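Local coordinates for protein citrate synthase (Thermotoga maritima, PDB 2P2W) that probably condenses oxaloacetate with acetyl-CoA and water to give citrate and free CoA, in the tricarboxylic acid cycle, at residues His89-Leu94 and Phe317-Ala322; Val218-Glu223 and Phe312-Phe317; Pro272-Phe277 and Ser303-Glu308. All coordinates share one frame; numbering follows the deposited sequence.

Interaction 1: residues His89-Leu94 and Phe317-Ala322; sequences HYIDVL and FTALFA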
loop_
_atom_site.group_PDB
_atom_site.type_symbol
_atom_site.label_atom_id
_atom_site.label_comp_id
_atom_site.label_asym_id
_atom_site.label_seq_id
_atom_site.Cartn_x
_atom_site.Cartn_y
_atom_site.Cartn_z
ATOM N N HIS A 89 -8.474 -9.069 11.708
ATOM C CA HIS A 89 -8.491 -9.792 10.440
ATOM C C HIS A 89 -7.024 -10.170 10.211
ATOM O O HIS A 89 -6.122 -9.372 10.484
ATOM C CB HIS A 89 -9.002 -8.882 9.316
ATOM C CG HIS A 89 -9.170 -9.574 7.995
ATOM N ND1 HIS A 89 -8.108 -9.871 7.168
ATOM C CD2 HIS A 89 -10.281 -10.018 7.355
ATOM C CE1 HIS A 89 -8.556 -10.464 6.074
ATOM N NE2 HIS A 89 -9.870 -10.564 6.163
ATOM N N TYR A 90 -6.778 -11.380 9.721
ATOM C CA TYR A 90 -5.402 -11.832 9.509
ATOM C C TYR A 90 -4.534 -10.973 8.589
ATOM O O TYR A 90 -3.326 -10.867 8.809
ATOM C CB TYR A 90 -5.408 -13.294 9.055
ATOM C CG TYR A 90 -5.710 -14.234 10.199
ATOM C CD1 TYR A 90 -4.693 -14.679 11.045
ATOM C CD2 TYR A 90 -7.021 -14.620 10.487
ATOM C CE1 TYR A 90 -4.970 -15.481 12.151
ATOM C CE2 TYR A 90 -7.310 -15.421 11.594
ATOM C CZ TYR A 90 -6.278 -15.846 12.420
ATOM O OH TYR A 90 -6.552 -16.622 13.524
ATOM N N ILE A 91 -5.125 -10.355 7.571
ATOM C CA ILE A 91 -4.341 -9.494 6.687
ATOM C C ILE A 91 -3.781 -8.330 7.513
ATOM O O ILE A 91 -2.630 -7.917 7.328
ATOM C CB ILE A 91 -5.198 -8.922 5.522
ATOM C CG1 ILE A 91 -5.476 -10.014 4.479
ATOM C CG2 ILE A 91 -4.478 -7.735 4.870
ATOM C CD1 ILE A 91 -4.239 -10.512 3.728
ATOM N N ASP A 92 -4.598 -7.805 8.427
ATOM C CA ASP A 92 -4.166 -6.697 9.274
ATOM C C ASP A 92 -3.077 -7.146 10.244
ATOM O O ASP A 92 -2.156 -6.388 10.551
ATOM C CB ASP A 92 -5.350 -6.111 10.049
ATOM C CG ASP A 92 -6.311 -5.350 9.150
ATOM O OD1 ASP A 92 -5.888 -4.945 8.047
ATOM O OD2 ASP A 92 -7.477 -5.150 9.545
ATOM N N VAL A 93 -3.191 -8.382 10.721
ATOM C CA VAL A 93 -2.204 -8.942 11.636
ATOM C C VAL A 93 -0.846 -8.949 10.935
ATOM O O VAL A 93 0.174 -8.573 11.524
ATOM C CB VAL A 93 -2.591 -10.386 12.046
ATOM C CG1 VAL A 93 -1.460 -11.035 12.827
ATOM C CG2 VAL A 93 -3.860 -10.351 12.893
ATOM N N LEU A 94 -0.843 -9.368 9.671
ATOM C CA LEU A 94 0.384 -9.397 8.880
ATOM C C LEU A 94 0.980 -7.991 8.756
ATOM O O LEU A 94 2.188 -7.812 8.893
ATOM C CB LEU A 94 0.106 -9.968 7.485
ATOM C CG LEU A 94 -0.093 -11.487 7.395
ATOM C CD1 LEU A 94 -0.596 -11.872 6.009
ATOM C CD2 LEU A 94 1.221 -12.183 7.704
ATOM N N PHE A 317 -8.485 -16.708 4.856
ATOM C CA PHE A 317 -8.371 -17.100 3.440
ATOM C C PHE A 317 -7.480 -16.121 2.625
ATOM O O PHE A 317 -6.613 -16.539 1.873
ATOM C CB PHE A 317 -9.775 -17.136 2.819
ATOM C CG PHE A 317 -10.577 -18.342 3.244
ATOM C CD1 PHE A 317 -10.139 -19.170 4.274
ATOM C CD2 PHE A 317 -11.798 -18.595 2.629
ATOM C CE1 PHE A 317 -10.928 -20.246 4.681
ATOM C CE2 PHE A 317 -12.582 -19.671 3.044
ATOM C CZ PHE A 317 -12.149 -20.497 4.070
ATOM N N THR A 318 -7.701 -14.816 2.764
ATOM C CA THR A 318 -6.896 -13.859 2.015
ATOM C C THR A 318 -5.439 -13.908 2.483
ATOM O O THR A 318 -4.518 -13.717 1.690
ATOM C CB THR A 318 -7.434 -12.412 2.167
ATOM O OG1 THR A 318 -8.800 -12.362 1.741
ATOM C CG2 THR A 318 -6.629 -11.455 1.298
ATOM N N ALA A 319 -5.232 -14.173 3.771
ATOM C CA ALA A 319 -3.875 -14.249 4.311
ATOM C C ALA A 319 -3.169 -15.497 3.777
ATOM O O ALA A 319 -1.945 -15.511 3.629
ATOM C CB ALA A 319 -3.914 -14.269 5.838
ATOM N N LEU A 320 -3.938 -16.547 3.496
ATOM C CA LEU A 320 -3.362 -17.777 2.950
ATOM C C LEU A 320 -2.902 -17.493 1.524
ATOM O O LEU A 320 -1.873 -17.999 1.074
ATOM C CB LEU A 320 -4.396 -18.906 2.953
ATOM C CG LEU A 320 -4.758 -19.449 4.339
ATOM C CD1 LEU A 320 -5.950 -20.395 4.215
ATOM C CD2 LEU A 320 -3.557 -20.158 4.953
ATOM N N PHE A 321 -3.686 -16.683 0.821
ATOM C CA PHE A 321 -3.371 -16.276 -0.542
ATOM C C PHE A 321 -2.044 -15.510 -0.466
ATOM O O PHE A 321 -1.111 -15.776 -1.230
ATOM C CB PHE A 321 -4.490 -15.357 -1.058
ATOM C CG PHE A 321 -4.455 -15.091 -2.546
ATOM C CD1 PHE A 321 -3.264 -15.143 -3.267
ATOM C CD2 PHE A 321 -5.625 -14.731 -3.217
ATOM C CE1 PHE A 321 -3.238 -14.840 -4.630
ATOM C CE2 PHE A 321 -5.610 -14.426 -4.582
ATOM C CZ PHE A 321 -4.415 -14.480 -5.288
ATOM N N ALA A 322 -1.960 -14.575 0.480
ATOM C CA ALA A 322 -0.761 -13.755 0.660
ATOM C C ALA A 322 0.483 -14.568 1.026
ATOM O O ALA A 322 1.593 -14.253 0.595
ATOM C CB ALA A 322 -1.017 -12.687 1.728
#
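Ala319 and Ile91 bury the most surface in this contact between helix 90-98 and the start of helix 317-337. The short axes lie 8.9 Å apart, at 45° to each other. The CA atoms come nearest at Ile91 and Ala319, 5.3 Å apart. The CB of Ala319 meets Tyr90 CB at 3.7 Å. Ala319 CB also meets Leu94 CD1 at 4.1 Å. Ile91 reaches across with its longer branch. Its CG1 stands anti to the carbonyl carbon (chi1 -74°), and Ile91 CD1 lands 3.5 Å from Thr318 CG2. The two side chains cross at about a right angle. Ile91 CD1 also lies 3.8 Å from Ala319 N, against the first turn of the helix. Thr318 turns its methyl to Ile91 and keeps OG1 for a weak hydrogen bond to Glu216. His89 caps its own helix: ND1 accepts from Ile91 N at 3.0 Å, and NE2 bonds Glu216. Glu216 thus joins the N-terminal ends of both helices. Tyr90 sends its ring away, edge-to-face with Tyr129. The Thr318 side chain is about 9 Å from a bound citrate. Between the segments this helix-helix packing is apolar and buried, so it rests on van der Waals fit, with alanine allowing the close backbone approach.

Interaction 2: residues Val218-Glu223 and Phe312-Phe317; sequences VPPMLE and FPRNMF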
loop_
_atom_site.group_PDB
_atom_site.type_symbol
_atom_site.label_atom_id
_atom_site.label_comp_id
_atom_site.label_asym_id
_atom_site.label_seq_id
_atom_site.Cartn_x
_atom_site.Cartn_y
_atom_site.Cartn_z
ATOM N N VAL A 218 -16.873 -15.812 -1.055
ATOM C CA VAL A 218 -17.500 -16.924 -1.758
ATOM C C VAL A 218 -18.317 -17.862 -0.856
ATOM O O VAL A 218 -19.470 -18.178 -1.132
ATOM C CB VAL A 218 -16.470 -17.658 -2.616
ATOM C CG1 VAL A 218 -17.044 -19.007 -3.063
ATOM C CG2 VAL A 218 -16.158 -16.829 -3.859
ATOM N N PRO A 219 -17.715 -18.374 0.222
ATOM C CA PRO A 219 -18.446 -19.249 1.125
ATOM C C PRO A 219 -19.841 -18.707 1.519
ATOM O O PRO A 219 -20.850 -19.388 1.420
ATOM C CB PRO A 219 -17.533 -19.515 2.321
ATOM C CG PRO A 219 -16.118 -19.457 1.759
ATOM C CD PRO A 219 -16.315 -18.309 0.661
ATOM N N PRO A 220 -19.909 -17.442 1.973
ATOM C CA PRO A 220 -21.194 -16.842 2.368
ATOM C C PRO A 220 -22.160 -16.726 1.183
ATOM O O PRO A 220 -23.386 -16.849 1.333
ATOM C CB PRO A 220 -20.789 -15.466 2.900
ATOM C CG PRO A 220 -19.303 -15.237 2.830
ATOM C CD PRO A 220 -18.800 -16.506 2.218
ATOM N N MET A 221 -21.602 -16.476 0.004
ATOM C CA MET A 221 -22.412 -16.355 -1.200
ATOM C C MET A 221 -22.997 -17.719 -1.538
ATOM O O MET A 221 -24.176 -17.836 -1.876
ATOM C CB MET A 221 -21.565 -15.858 -2.370
ATOM C CG MET A 221 -22.334 -15.762 -3.673
ATOM S SD MET A 221 -21.249 -15.675 -5.106
ATOM C CE MET A 221 -20.621 -17.341 -5.156
ATOM N N LEU A 222 -22.164 -18.751 -1.446
ATOM C CA LEU A 222 -22.609 -20.110 -1.732
ATOM C C LEU A 222 -23.732 -20.501 -0.770
ATOM O O LEU A 222 -24.719 -21.122 -1.167
ATOM C CB LEU A 222 -21.431 -21.087 -1.601
ATOM C CG LEU A 222 -20.297 -20.873 -2.612
ATOM C CD1 LEU A 222 -19.138 -21.825 -2.319
ATOM C CD2 LEU A 222 -20.831 -21.083 -4.023
ATOM N N GLU A 223 -23.584 -20.126 0.497
ATOM C CA GLU A 223 -24.594 -20.442 1.497
ATOM C C GLU A 223 -25.866 -19.638 1.247
ATOM O O GLU A 223 -26.979 -20.125 1.487
ATOM C CB GLU A 223 -24.018 -20.199 2.900
ATOM C CG GLU A 223 -23.079 -21.343 3.296
ATOM C CD GLU A 223 -22.053 -21.001 4.368
ATOM O OE1 GLU A 223 -21.904 -19.817 4.720
ATOM O OE2 GLU A 223 -21.368 -21.936 4.835
ATOM N N PHE A 312 -9.424 -24.169 7.711
ATOM C CA PHE A 312 -8.932 -22.833 8.036
ATOM C C PHE A 312 -10.064 -21.827 8.228
ATOM O O PHE A 312 -11.107 -21.928 7.582
ATOM C CB PHE A 312 -7.996 -22.319 6.938
ATOM C CG PHE A 312 -6.695 -23.057 6.858
ATOM C CD1 PHE A 312 -5.609 -22.651 7.623
ATOM C CD2 PHE A 312 -6.560 -24.176 6.045
ATOM C CE1 PHE A 312 -4.403 -23.350 7.585
ATOM C CE2 PHE A 312 -5.354 -24.887 5.997
ATOM C CZ PHE A 312 -4.275 -24.470 6.770
ATOM N N PRO A 313 -9.871 -20.844 9.127
ATOM C CA PRO A 313 -10.879 -19.812 9.397
ATOM C C PRO A 313 -11.068 -18.957 8.144
ATOM O O PRO A 313 -10.099 -18.632 7.461
ATOM C CB PRO A 313 -10.258 -18.995 10.532
ATOM C CG PRO A 313 -8.911 -19.507 10.922
ATOM C CD PRO A 313 -8.689 -20.659 9.986
ATOM N N ARG A 314 -12.308 -18.583 7.854
ATOM C CA ARG A 314 -12.614 -17.781 6.673
ATOM C C ARG A 314 -11.860 -16.443 6.628
ATOM O O ARG A 314 -11.493 -15.945 5.572
ATOM C CB ARG A 314 -14.126 -17.554 6.621
ATOM C CG ARG A 314 -14.877 -18.869 6.406
ATOM C CD ARG A 314 -16.383 -18.678 6.197
ATOM N NE ARG A 314 -16.996 -19.970 5.862
ATOM C CZ ARG A 314 -18.317 -20.003 5.612
ATOM N NH1 ARG A 314 -19.036 -18.897 5.675
ATOM N NH2 ARG A 314 -18.894 -21.162 5.280
ATOM N N ASN A 315 -11.659 -15.829 7.811
ATOM C CA ASN A 315 -10.981 -14.534 7.804
ATOM C C ASN A 315 -9.456 -14.663 7.679
ATOM O O ASN A 315 -8.702 -13.710 7.856
ATOM C CB ASN A 315 -11.399 -13.721 9.039
ATOM C CG ASN A 315 -10.782 -14.286 10.292
ATOM O OD1 ASN A 315 -10.541 -15.482 10.419
ATOM N ND2 ASN A 315 -10.558 -13.384 11.263
ATOM N N MET A 316 -9.004 -15.908 7.379
ATOM C CA MET A 316 -7.592 -16.131 7.074
ATOM C C MET A 316 -7.363 -16.479 5.588
ATOM O O MET A 316 -6.234 -16.580 5.115
ATOM C CB MET A 316 -7.051 -17.263 7.970
ATOM C CG MET A 316 -5.524 -17.384 7.897
ATOM S SD MET A 316 -4.906 -18.929 8.582
ATOM C CE MET A 316 -5.087 -18.522 10.326
ATOM N N PHE A 317 -8.485 -16.708 4.856
ATOM C CA PHE A 317 -8.371 -17.100 3.440
ATOM C C PHE A 317 -7.480 -16.121 2.625
ATOM O O PHE A 317 -6.613 -16.539 1.873
ATOM C CB PHE A 317 -9.775 -17.136 2.819
ATOM C CG PHE A 317 -10.577 -18.342 3.244
ATOM C CD1 PHE A 317 -10.139 -19.170 4.274
ATOM C CD2 PHE A 317 -11.798 -18.595 2.629
ATOM C CE1 PHE A 317 -10.928 -20.246 4.681
ATOM C CE2 PHE A 317 -12.582 -19.671 3.044
ATOM C CZ PHE A 317 -12.149 -20.497 4.070
#
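Arg314 and Glu223 form a two-pronged salt bridge. The guanidinium meets the carboxylate end-on, with one nitrogen for each oxygen. Arg314 NH2 gives the shorter bond, 2.6 Å to Glu223 OE2. Arg314 NH1 gives the longer one, 3.2 Å to Glu223 OE1. Both oxygens are met on their syn sides and lie almost in the guanidinium plane. The fit is not flat, however, since the two planes are turned 33° apart. The side chains come from opposite directions. Arg314 is extended from CG to NE (chi2 -174°, chi3 174°), which carries its charge over to the helix. Its NE is held too, in a salt bridge to Glu308. The guanidinium therefore has two acidic partners, Glu223 at its end and Glu308 at NE, which fixes its rotation and is likely to spread its positive charge over two carboxylates.

Pro219 supplies the packing beneath this polar pair. Its CB sits over the centre of one guanidinium face, 3.4 Å from Arg314 CZ. Further along the same ring, Pro219 CG touches the edge of the Phe317 ring, 3.8 Å from CE2. One face of that ring is covered by Arg314 CA, which stands 3.5 Å above its centre. Arg314 thus packs with its backbone on Phe317 and with its far end on Pro219. Pro220 lies at the margin, its CD 4.2 Å from Arg314 NH1.

The contact ties the proline-kinked helix 214-225 to the link between helices 299-309 and 317-337. Its charged end is the more exposed, and the Pro219-Phe317 end is buried. Ser304 of helix 299-309 touches Pro219, while Leu222 turns to Leu276, Ile279 and Ala280 of helix 275-289.

Interaction 3: residues Pro272-Phe277 and Ser303-Glu308; sequences PDSKLF and SSVLFE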
loop_
_atom_site.group_PDB
_atom_site.type_symbol
_atom_site.label_atom_id
_atom_site.label_comp_id
_atom_site.label_asym_id
_atom_site.label_seq_id
_atom_site.Cartn_x
_atom_site.Cartn_y
_atom_site.Cartn_z
ATOM N N PRO A 272 -15.618 -34.355 -2.929
ATOM C CA PRO A 272 -16.759 -34.365 -3.855
ATOM C C PRO A 272 -18.113 -34.161 -3.194
ATOM O O PRO A 272 -19.064 -33.723 -3.836
ATOM C CB PRO A 272 -16.686 -35.750 -4.511
ATOM C CG PRO A 272 -16.023 -36.622 -3.471
ATOM C CD PRO A 272 -15.113 -35.720 -2.711
ATOM N N ASP A 273 -18.196 -34.491 -1.910
ATOM C CA ASP A 273 -19.450 -34.391 -1.182
ATOM C C ASP A 273 -19.614 -33.124 -0.361
ATOM O O ASP A 273 -20.586 -32.976 0.372
ATOM C CB ASP A 273 -19.607 -35.635 -0.314
ATOM C CG ASP A 273 -19.568 -36.905 -1.143
ATOM O OD1 ASP A 273 -20.029 -36.859 -2.304
ATOM O OD2 ASP A 273 -19.085 -37.938 -0.645
ATOM N N SER A 274 -18.659 -32.209 -0.491
ATOM C CA SER A 274 -18.739 -30.938 0.207
ATOM C C SER A 274 -19.926 -30.155 -0.360
ATOM O O SER A 274 -20.017 -29.943 -1.574
ATOM C CB SER A 274 -17.454 -30.137 -0.006
ATOM O OG SER A 274 -17.712 -28.747 0.102
ATOM N N LYS A 275 -20.837 -29.741 0.516
ATOM C CA LYS A 275 -22.014 -28.977 0.104
ATOM C C LYS A 275 -21.568 -27.708 -0.627
ATOM O O LYS A 275 -22.145 -27.325 -1.643
ATOM C CB LYS A 275 -22.849 -28.611 1.339
ATOM C CG LYS A 275 -24.051 -27.707 1.090
ATOM C CD LYS A 275 -25.250 -28.446 0.505
ATOM C CE LYS A 275 -25.349 -28.300 -1.004
ATOM N NZ LYS A 275 -26.529 -29.059 -1.528
ATOM N N LEU A 276 -20.535 -27.059 -0.100
ATOM C CA LEU A 276 -20.011 -25.844 -0.715
ATOM C C LEU A 276 -19.530 -26.136 -2.131
ATOM O O LEU A 276 -19.837 -25.398 -3.068
ATOM C CB LEU A 276 -18.855 -25.279 0.124
ATOM C CG LEU A 276 -19.249 -24.734 1.501
ATOM C CD1 LEU A 276 -18.003 -24.353 2.298
ATOM C CD2 LEU A 276 -20.165 -23.520 1.319
ATOM N N PHE A 277 -18.777 -27.219 -2.289
ATOM C CA PHE A 277 -18.273 -27.574 -3.603
ATOM C C PHE A 277 -19.417 -27.856 -4.577
ATOM O O PHE A 277 -19.385 -27.397 -5.718
ATOM C CB PHE A 277 -17.352 -28.795 -3.520
ATOM C CG PHE A 277 -16.833 -29.249 -4.856
ATOM C CD1 PHE A 277 -16.083 -28.388 -5.655
ATOM C CD2 PHE A 277 -17.103 -30.532 -5.323
ATOM C CE1 PHE A 277 -15.608 -28.801 -6.904
ATOM C CE2 PHE A 277 -16.634 -30.952 -6.566
ATOM C CZ PHE A 277 -15.885 -30.085 -7.359
ATOM N N SER A 303 -10.488 -21.976 -4.456
ATOM C CA SER A 303 -9.458 -21.912 -3.427
ATOM C C SER A 303 -10.161 -21.737 -2.080
ATOM O O SER A 303 -9.778 -22.360 -1.086
ATOM C CB SER A 303 -8.504 -20.736 -3.667
ATOM O OG SER A 303 -9.158 -19.496 -3.471
ATOM N N SER A 304 -11.193 -20.898 -2.058
ATOM C CA SER A 304 -11.943 -20.651 -0.828
ATOM C C SER A 304 -12.603 -21.932 -0.320
ATOM O O SER A 304 -12.579 -22.212 0.879
ATOM C CB SER A 304 -13.011 -19.570 -1.045
ATOM O OG SER A 304 -14.017 -19.993 -1.948
ATOM N N VAL A 305 -13.187 -22.711 -1.227
ATOM C CA VAL A 305 -13.835 -23.957 -0.822
ATOM C C VAL A 305 -12.798 -24.937 -0.267
ATOM O O VAL A 305 -13.038 -25.601 0.744
ATOM C CB VAL A 305 -14.604 -24.605 -2.006
ATOM C CG1 VAL A 305 -15.176 -25.957 -1.585
ATOM C CG2 VAL A 305 -15.747 -23.683 -2.439
ATOM N N LEU A 306 -11.638 -25.018 -0.911
ATOM C CA LEU A 306 -10.590 -25.912 -0.431
ATOM C C LEU A 306 -10.126 -25.501 0.966
ATOM O O LEU A 306 -10.025 -26.342 1.863
ATOM C CB LEU A 306 -9.391 -25.916 -1.388
ATOM C CG LEU A 306 -8.199 -26.774 -0.932
ATOM C CD1 LEU A 306 -8.646 -28.222 -0.792
ATOM C CD2 LEU A 306 -7.046 -26.668 -1.927
ATOM N N PHE A 307 -9.845 -24.213 1.155
ATOM C CA PHE A 307 -9.388 -23.732 2.455
ATOM C C PHE A 307 -10.408 -24.046 3.544
ATOM O O PHE A 307 -10.046 -24.405 4.669
ATOM C CB PHE A 307 -9.115 -22.223 2.414
ATOM C CG PHE A 307 -7.981 -21.834 1.502
ATOM C CD1 PHE A 307 -6.926 -22.711 1.263
ATOM C CD2 PHE A 307 -7.953 -20.578 0.905
ATOM C CE1 PHE A 307 -5.857 -22.341 0.444
ATOM C CE2 PHE A 307 -6.891 -20.200 0.086
ATOM C CZ PHE A 307 -5.842 -21.083 -0.143
ATOM N N GLU A 308 -11.684 -23.901 3.211
ATOM C CA GLU A 308 -12.746 -24.196 4.166
ATOM C C GLU A 308 -12.702 -25.679 4.530
ATOM O O GLU A 308 -12.704 -26.038 5.709
ATOM C CB GLU A 308 -14.118 -23.864 3.567
ATOM C CG GLU A 308 -15.298 -24.348 4.414
ATOM C CD GLU A 308 -15.921 -23.250 5.263
ATOM O OE1 GLU A 308 -15.267 -22.207 5.483
ATOM O OE2 GLU A 308 -17.069 -23.441 5.719
#
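Val305 plugs into the first turn of helix 275-289, where Ser274 is the N-cap, in the mainly helical fold of the citrate synthase family. This is the more buried and apolar side of the contact. Val305 CG1 stands anti to the backbone N (chi1 176°), which brings it to the helix start. Val305 CG1 lies 3.9 Å from Phe277 N and 4.1 Å from each of Leu276 CB and Phe277 CB. One methyl thus rests against the backbone and two side-chain roots. Leu222 of helix 214-225 and Leu267 of helix 258-270 also touch Val305, so it is hemmed in by three helices.

Ser274 borders this apolar patch. Ser274 OG accepts from Phe277 N at 3.0 Å, with an N-H...O angle of 167°, and also bonds Glu309 OE2. That carboxylate links the cap to the end of helix 299-309. With alanine in place of the serine, Phe277 N is likely to lose its cap and Glu309 its hydroxyl partner, weakening the start of the helix.

The other side of the contact is more open and mixed in character, yet the shortest approach lies here, at the partly exposed Glu308. Its chain bends at chi2 (100°), and Leu276 crosses it at about a right angle. The leucine methyl covers the aliphatic part of the acid, while OE1 of Glu308 goes to Arg314 NE in a salt bridge. Phe317 touches Glu308 as well. Leu276 therefore spans both regions: its CB belongs to the packing round Val305, and its far branch reaches the acid. At the tip of that branch, Leu276 CD1 lies 3.4 Å from Glu308 CG and 3.7 Å from Glu308 OE2.

Overall arrangement
Following the chain, helix 90-98 comes first, and interaction 1 closes the longest loop by bringing it to helix 317-337. Helix 214-225 follows, and interaction 2 joins it to the link ahead of helix 317-337. Interaction 3 closes the shortest loop, between the adjacent helices 275-289 and 299-309. The three nest, 3 within 2 and 2 within 1, and none cross. The segments of interactions 1 and 2 share Phe317, which touches across the contact in 2. Its ring also packs on Ser304, Phe307 and Glu308 of interaction 3. Helix 299-309, which carries the predicted active-site Asp300, is thereby joined to helices 275-289, 214-225 and 317-337.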